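Local structure of KLLA0F12672p (4M3O) at residues L37-D42 against V65-L70; Q59-L64 against F122-L127. The protein is the N-terminal domain of Rtr1, a zinc-binding phosphatase of the RPAP2 family that probably removes phosphate from the C-terminal domain of RNA polymerase II. All coordinates share one frame; numbering follows the deposited sequence.

Contact 1 of 2, residues L37-D42 against V65-L70; sequences LLITKD and VQERNL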
loop_
_atom_site.group_PDB
_atom_site.type_symbol
_atom_site.label_atom_id
_atom_site.label_comp_id
_atom_site.label_asym_id
_atom_site.label_seq_id
_atom_site.Cartn_x
_atom_site.Cartn_y
_atom_site.Cartn_z
ATOM N N LEU A 37 -5.706 6.943 2.657
ATOM C CA LEU A 37 -6.503 5.953 3.376
ATOM C C LEU A 37 -5.580 5.006 4.102
ATOM O O LEU A 37 -5.839 4.630 5.256
ATOM C CB LEU A 37 -7.374 5.135 2.414
ATOM C CG LEU A 37 -8.342 4.178 3.130
ATOM C CD1 LEU A 37 -9.277 4.959 4.053
ATOM C CD2 LEU A 37 -9.148 3.381 2.106
ATOM N N LEU A 38 -4.462 4.647 3.466
ATOM C CA LEU A 38 -3.584 3.624 4.109
ATOM C C LEU A 38 -2.621 4.169 5.172
ATOM O O LEU A 38 -1.844 3.421 5.751
ATOM C CB LEU A 38 -2.815 2.854 3.035
ATOM C CG LEU A 38 -3.757 2.140 2.038
ATOM C CD1 LEU A 38 -3.022 1.465 0.914
ATOM C CD2 LEU A 38 -4.651 1.163 2.780
ATOM N N ILE A 39 -2.664 5.468 5.425
ATOM C CA ILE A 39 -1.957 6.039 6.591
ATOM C C ILE A 39 -2.874 6.358 7.781
ATOM O O ILE A 39 -2.395 6.431 8.926
ATOM C CB ILE A 39 -1.139 7.285 6.219
ATOM C CG1 ILE A 39 -2.083 8.440 5.900
ATOM C CG2 ILE A 39 -0.207 6.924 5.073
ATOM C CD1 ILE A 39 -1.781 9.690 6.704
ATOM N N THR A 40 -4.172 6.541 7.501
ATOM C CA THR A 40 -5.198 6.739 8.513
ATOM C C THR A 40 -5.610 5.406 9.076
ATOM O O THR A 40 -5.908 5.336 10.264
ATOM C CB THR A 40 -6.423 7.489 7.955
ATOM O OG1 THR A 40 -6.822 6.924 6.698
ATOM C CG2 THR A 40 -6.043 8.883 7.702
ATOM N N LYS A 41 -5.566 4.352 8.242
ATOM C CA LYS A 41 -6.020 2.994 8.603
ATOM C C LYS A 41 -5.014 1.940 8.150
ATOM O O LYS A 41 -4.177 2.223 7.271
ATOM C CB LYS A 41 -7.336 2.665 7.892
ATOM C CG LYS A 41 -8.463 3.574 8.302
ATOM C CD LYS A 41 -9.705 3.357 7.462
ATOM C CE LYS A 41 -10.866 4.129 8.093
ATOM N NZ LYS A 41 -12.176 3.690 7.554
ATOM N N ASP A 42 -5.113 0.739 8.731
ATOM C CA ASP A 42 -4.258 -0.380 8.364
ATOM C C ASP A 42 -5.111 -1.289 7.542
ATOM O O ASP A 42 -6.328 -1.211 7.623
ATOM C CB ASP A 42 -3.699 -1.074 9.587
ATOM C CG ASP A 42 -3.011 -0.082 10.555
ATOM O OD1 ASP A 42 -2.301 0.842 10.095
ATOM O OD2 ASP A 42 -3.166 -0.240 11.786
ATOM N N VAL A 65 5.372 3.533 2.933
ATOM C CA VAL A 65 6.055 3.131 4.126
ATOM C C VAL A 65 6.546 4.391 4.842
ATOM O O VAL A 65 6.481 4.488 6.046
ATOM C CB VAL A 65 7.246 2.189 3.765
ATOM C CG1 VAL A 65 8.237 2.030 4.904
ATOM C CG2 VAL A 65 6.751 0.804 3.328
ATOM N N GLN A 66 7.108 5.331 4.099
ATOM C CA GLN A 66 7.642 6.563 4.718
ATOM C C GLN A 66 6.512 7.358 5.409
ATOM O O GLN A 66 6.592 7.719 6.552
ATOM C CB GLN A 66 8.231 7.445 3.620
ATOM C CG GLN A 66 9.671 7.791 3.846
ATOM C CD GLN A 66 10.592 6.612 3.625
ATOM O OE1 GLN A 66 10.696 5.692 4.456
ATOM N NE2 GLN A 66 11.299 6.644 2.498
ATOM N N GLU A 67 5.466 7.627 4.662
ATOM C CA GLU A 67 4.311 8.367 5.187
ATOM C C GLU A 67 3.704 7.658 6.392
ATOM O O GLU A 67 3.319 8.316 7.372
ATOM C CB GLU A 67 3.279 8.530 4.084
ATOM C CG GLU A 67 2.582 9.840 3.953
ATOM C CD GLU A 67 3.540 10.966 3.785
ATOM O OE1 GLU A 67 3.531 11.820 4.670
ATOM O OE2 GLU A 67 4.293 10.964 2.794
ATOM N N ARG A 68 3.686 6.321 6.382
ATOM C CA ARG A 68 3.171 5.603 7.562
ATOM C C ARG A 68 4.073 5.792 8.789
ATOM O O ARG A 68 3.591 5.978 9.947
ATOM C CB ARG A 68 2.944 4.114 7.277
ATOM C CG ARG A 68 1.647 3.797 6.518
ATOM C CD ARG A 68 1.572 2.339 6.133
ATOM N NE ARG A 68 1.561 1.430 7.268
ATOM C CZ ARG A 68 0.458 1.092 7.925
ATOM N NH1 ARG A 68 -0.717 1.631 7.560
ATOM N NH2 ARG A 68 0.538 0.237 8.963
ATOM N N ASN A 69 5.376 5.743 8.556
ATOM C CA ASN A 69 6.304 5.995 9.641
ATOM C C ASN A 69 6.153 7.439 10.286
ATOM O O ASN A 69 6.231 7.589 11.488
ATOM C CB ASN A 69 7.736 5.785 9.142
ATOM C CG ASN A 69 8.057 4.331 8.829
ATOM O OD1 ASN A 69 7.310 3.384 9.173
ATOM N ND2 ASN A 69 9.172 4.151 8.167
ATOM N N LEU A 70 5.905 8.442 9.466
ATOM C CA LEU A 70 5.682 9.833 9.935
ATOM C C LEU A 70 4.473 9.975 10.823
ATOM O O LEU A 70 4.388 10.943 11.534
ATOM C CB LEU A 70 5.494 10.810 8.775
ATOM C CG LEU A 70 6.697 10.955 7.855
ATOM C CD1 LEU A 70 6.284 11.765 6.645
ATOM C CD2 LEU A 70 7.788 11.692 8.603
#
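I39 and R68 bring the two backbones nearest each other, their CA atoms 5.2 Å apart, where the last turn of helix 24-40 meets the C-terminal part of helix 58-70. R68 makes the largest single contribution. Its chain runs past I39, then bends about its CG-CD bond (chi3 62°) and turns the guanidinium toward the end of the neighbouring helix. There NH1 of R68 donates to O of L38 (2.8 Å), nearly along the C=O axis and within the guanidinium plane. NH1 and NH2 of R68 each lie 3.1 Å from OD1 of D42, so the salt bridge is an end-on grip by two nitrogens on a single atom. The carboxylate is turned 72° from the guanidinium plane: NH1 uses the anti lone pair of OD1, whereas NH2 comes from above the carboxylate plane. R73 forms a second salt bridge to OD1 of D42, and the two arginines would probably favour a charged carboxylate here. NE of R68 also donates to the carbonyl oxygen of C74, a zinc ligand, which with the bonds to L38 and D42 would limit rotation of the guanidinium. The apolar part is small. CG2 of I39 lies 3.9 Å from CG of R68 and 4.0 Å from CB of E67, resting against the aliphatic beginnings of both chains. K41 is the first residue to leave the helical conformation; its NZ pairs with E7 of helix 5-13. D42 pairs through its backbone with A3, beside the short parallel pairing of strands 2-3 and 42-43, so R68 links helix 58-70 to the junction between helix 24-40 and this small sheet.

Contact 2 of 2, residues Q59-L64 against F122-L127; sequences QDYADL and FYQFQL
The ring of Y61 is the centre of this contact, reaching from helix 58-70 into the angle between Y123, Q124 and L127. Its CG stands anti to the backbone N (chi1 -176°), which carries the ring out toward the other helix. The packing is closest here: CD2 of L127 sits 3.4 Å from CB of Y61, and the two side chains cross at about a right angle. CD2 of Y123 lies over one face of the Y61 ring, 3.6 Å from its CE1. The rings are inclined by 58° with centroids 5.3 Å apart, an oblique aromatic pair. CD1 of L127 sits 3.9 Å above one face of the Y123 ring, toward its rim. The two helices flank the Rtr1-type zinc finger, whose metal is held by C74, C79, C112 and H116; helix 114-125 carries H116, the side chain of which is about 8 Å from that of Y61. The phenol oxygens are satisfied beyond the contact, Y61 by S120 and Y123 by the backbone of M49. An alanine at Y61 would remove the ring and is likely to leave S120 without its hydroxyl partner and open a gap beside Y123 and L127. Toward Q124 and A62 the contact is looser and only partly buried. CB of Q124 stays 3.9 Å from CD2 of Y61, and the extended chain then passes on to A62, whose CB is 3.9 Å from NE2 of Q124. That amide donates to the carbonyl oxygen of K58, one turn earlier in the helix carrying Y61.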
loop_
_atom_site.group_PDB
_atom_site.type_symbol
_atom_site.label_atom_id
_atom_site.label_comp_id
_atom_site.label_asym_id
_atom_site.label_seq_id
_atom_site.Cartn_x
_atom_site.Cartn_y
_atom_site.Cartn_z
ATOM N N GLN A 59 7.914 2.247 -6.069
ATOM C CA GLN A 59 8.198 3.526 -5.458
ATOM C C GLN A 59 7.007 4.090 -4.655
ATOM O O GLN A 59 7.220 4.688 -3.639
ATOM C CB GLN A 59 8.556 4.576 -6.524
ATOM C CG GLN A 59 9.020 5.903 -5.874
ATOM C CD GLN A 59 10.235 5.660 -5.008
ATOM O OE1 GLN A 59 11.199 5.073 -5.478
ATOM N NE2 GLN A 59 10.168 6.035 -3.733
ATOM N N ASP A 60 5.788 3.951 -5.137
ATOM C CA ASP A 60 4.621 4.383 -4.349
ATOM C C ASP A 60 4.524 3.615 -3.057
ATOM O O ASP A 60 4.104 4.153 -2.069
ATOM C CB ASP A 60 3.272 4.116 -5.065
ATOM C CG ASP A 60 3.121 4.823 -6.387
ATOM O OD1 ASP A 60 3.761 5.904 -6.587
ATOM O OD2 ASP A 60 2.339 4.258 -7.217
ATOM N N TYR A 61 4.886 2.327 -3.085
ATOM C CA TYR A 61 4.934 1.508 -1.872
ATOM C C TYR A 61 5.992 2.008 -0.890
ATOM O O TYR A 61 5.676 2.219 0.277
ATOM C CB TYR A 61 5.141 -0.011 -2.148
ATOM C CG TYR A 61 5.098 -0.827 -0.870
ATOM C CD1 TYR A 61 3.871 -1.166 -0.242
ATOM C CD2 TYR A 61 6.253 -1.233 -0.254
ATOM C CE1 TYR A 61 3.826 -1.915 0.920
ATOM C CE2 TYR A 61 6.214 -1.955 0.927
ATOM C CZ TYR A 61 4.996 -2.283 1.516
ATOM O OH TYR A 61 5.025 -2.987 2.686
ATOM N N ALA A 62 7.201 2.220 -1.351
ATOM C CA ALA A 62 8.257 2.844 -0.503
ATOM C C ALA A 62 7.812 4.167 0.098
ATOM O O ALA A 62 8.083 4.428 1.272
ATOM C CB ALA A 62 9.561 3.071 -1.283
ATOM N N ASP A 63 7.110 4.996 -0.674
ATOM C CA ASP A 63 6.612 6.235 -0.130
ATOM C C ASP A 63 5.488 5.989 0.900
ATOM O O ASP A 63 5.435 6.686 1.923
ATOM C CB ASP A 63 6.083 7.141 -1.251
ATOM C CG ASP A 63 7.170 7.443 -2.356
ATOM O OD1 ASP A 63 8.388 7.303 -2.115
ATOM O OD2 ASP A 63 6.793 7.786 -3.493
ATOM N N LEU A 64 4.602 5.009 0.621
ATOM C CA LEU A 64 3.615 4.566 1.606
ATOM C C LEU A 64 4.286 4.289 2.967
ATOM O O LEU A 64 3.815 4.726 4.039
ATOM C CB LEU A 64 2.865 3.337 1.078
ATOM C CG LEU A 64 1.677 2.772 1.864
ATOM C CD1 LEU A 64 0.929 1.649 1.178
ATOM C CD2 LEU A 64 2.100 2.226 3.194
ATOM N N PHE A 122 9.251 -8.635 0.647
ATOM C CA PHE A 122 8.646 -9.719 -0.107
ATOM C C PHE A 122 7.507 -9.174 -0.958
ATOM O O PHE A 122 7.409 -9.464 -2.173
ATOM C CB PHE A 122 8.161 -10.795 0.863
ATOM C CG PHE A 122 7.660 -12.068 0.212
ATOM C CD1 PHE A 122 6.322 -12.223 -0.116
ATOM C CD2 PHE A 122 8.520 -13.164 -0.035
ATOM C CE1 PHE A 122 5.846 -13.429 -0.663
ATOM C CE2 PHE A 122 8.044 -14.354 -0.633
ATOM C CZ PHE A 122 6.697 -14.472 -0.924
ATOM N N TYR A 123 6.666 -8.352 -0.335
ATOM C CA TYR A 123 5.550 -7.738 -1.065
ATOM C C TYR A 123 6.059 -6.765 -2.132
ATOM O O TYR A 123 5.583 -6.790 -3.241
ATOM C CB TYR A 123 4.627 -7.034 -0.091
ATOM C CG TYR A 123 3.378 -6.428 -0.634
ATOM C CD1 TYR A 123 2.287 -7.221 -0.980
ATOM C CD2 TYR A 123 3.261 -5.045 -0.771
ATOM C CE1 TYR A 123 1.133 -6.639 -1.470
ATOM C CE2 TYR A 123 2.088 -4.443 -1.237
ATOM C CZ TYR A 123 1.022 -5.261 -1.595
ATOM O OH TYR A 123 -0.148 -4.671 -2.025
ATOM N N GLN A 124 7.010 -5.897 -1.777
ATOM C CA GLN A 124 7.497 -4.859 -2.686
ATOM C C GLN A 124 8.159 -5.454 -3.874
ATOM O O GLN A 124 7.956 -4.978 -5.002
ATOM C CB GLN A 124 8.462 -3.890 -1.981
ATOM C CG GLN A 124 8.879 -2.815 -2.940
ATOM C CD GLN A 124 9.986 -1.948 -2.430
ATOM O OE1 GLN A 124 10.963 -2.452 -1.961
ATOM N NE2 GLN A 124 9.859 -0.626 -2.598
ATOM N N PHE A 125 9.003 -6.470 -3.646
ATOM C CA PHE A 125 9.661 -7.151 -4.771
ATOM C C PHE A 125 8.676 -7.597 -5.856
ATOM O O PHE A 125 9.054 -7.673 -7.021
ATOM C CB PHE A 125 10.438 -8.388 -4.292
ATOM C CG PHE A 125 11.606 -8.073 -3.424
ATOM C CD1 PHE A 125 12.302 -6.918 -3.570
ATOM C CD2 PHE A 125 12.050 -9.000 -2.502
ATOM C CE1 PHE A 125 13.401 -6.638 -2.769
ATOM C CE2 PHE A 125 13.137 -8.754 -1.706
ATOM C CZ PHE A 125 13.835 -7.568 -1.844
ATOM N N GLN A 126 7.420 -7.847 -5.512
ATOM C CA GLN A 126 6.519 -8.336 -6.528
ATOM C C GLN A 126 5.740 -7.213 -7.210
ATOM O O GLN A 126 4.995 -7.459 -8.103
ATOM C CB GLN A 126 5.504 -9.306 -5.922
ATOM C CG GLN A 126 6.151 -10.542 -5.295
ATOM C CD GLN A 126 5.125 -11.250 -4.444
ATOM O OE1 GLN A 126 4.270 -11.897 -4.963
ATOM N NE2 GLN A 126 5.198 -11.113 -3.135
ATOM N N LEU A 127 5.853 -5.989 -6.737
ATOM C CA LEU A 127 5.045 -4.957 -7.341
ATOM C C LEU A 127 5.710 -4.540 -8.679
ATOM O O LEU A 127 6.913 -4.664 -8.846
ATOM C CB LEU A 127 5.026 -3.809 -6.384
ATOM C CG LEU A 127 4.001 -3.501 -5.343
ATOM C CD1 LEU A 127 2.902 -4.441 -5.075
ATOM C CD2 LEU A 127 4.538 -2.795 -4.084
#

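Overall arrangement
From the N terminus, strand 2-3 and helix 5-13 lead into helix 24-40, whose end supplies the first segment of contact 1. The chain then passes through strand 42-43 and helix 46-52 before helix 58-70, which provides residues 59-64 to contact 2 and, one step later, residues 65-70 to contact 1, closing a loop of 22 residues. Contact 2 closes once the chain has passed C74, C79 and C112 and entered helix 114-125, which carries the last zinc ligand, H116. The segments alternate and the two loops cross. Both contacts use helix 58-70; their centres are about 13 Å apart. L38 CD1 packs on L64 CD1 (4.0 Å); helix 58-70 thus contacts both helix 24-40 and helix 114-125.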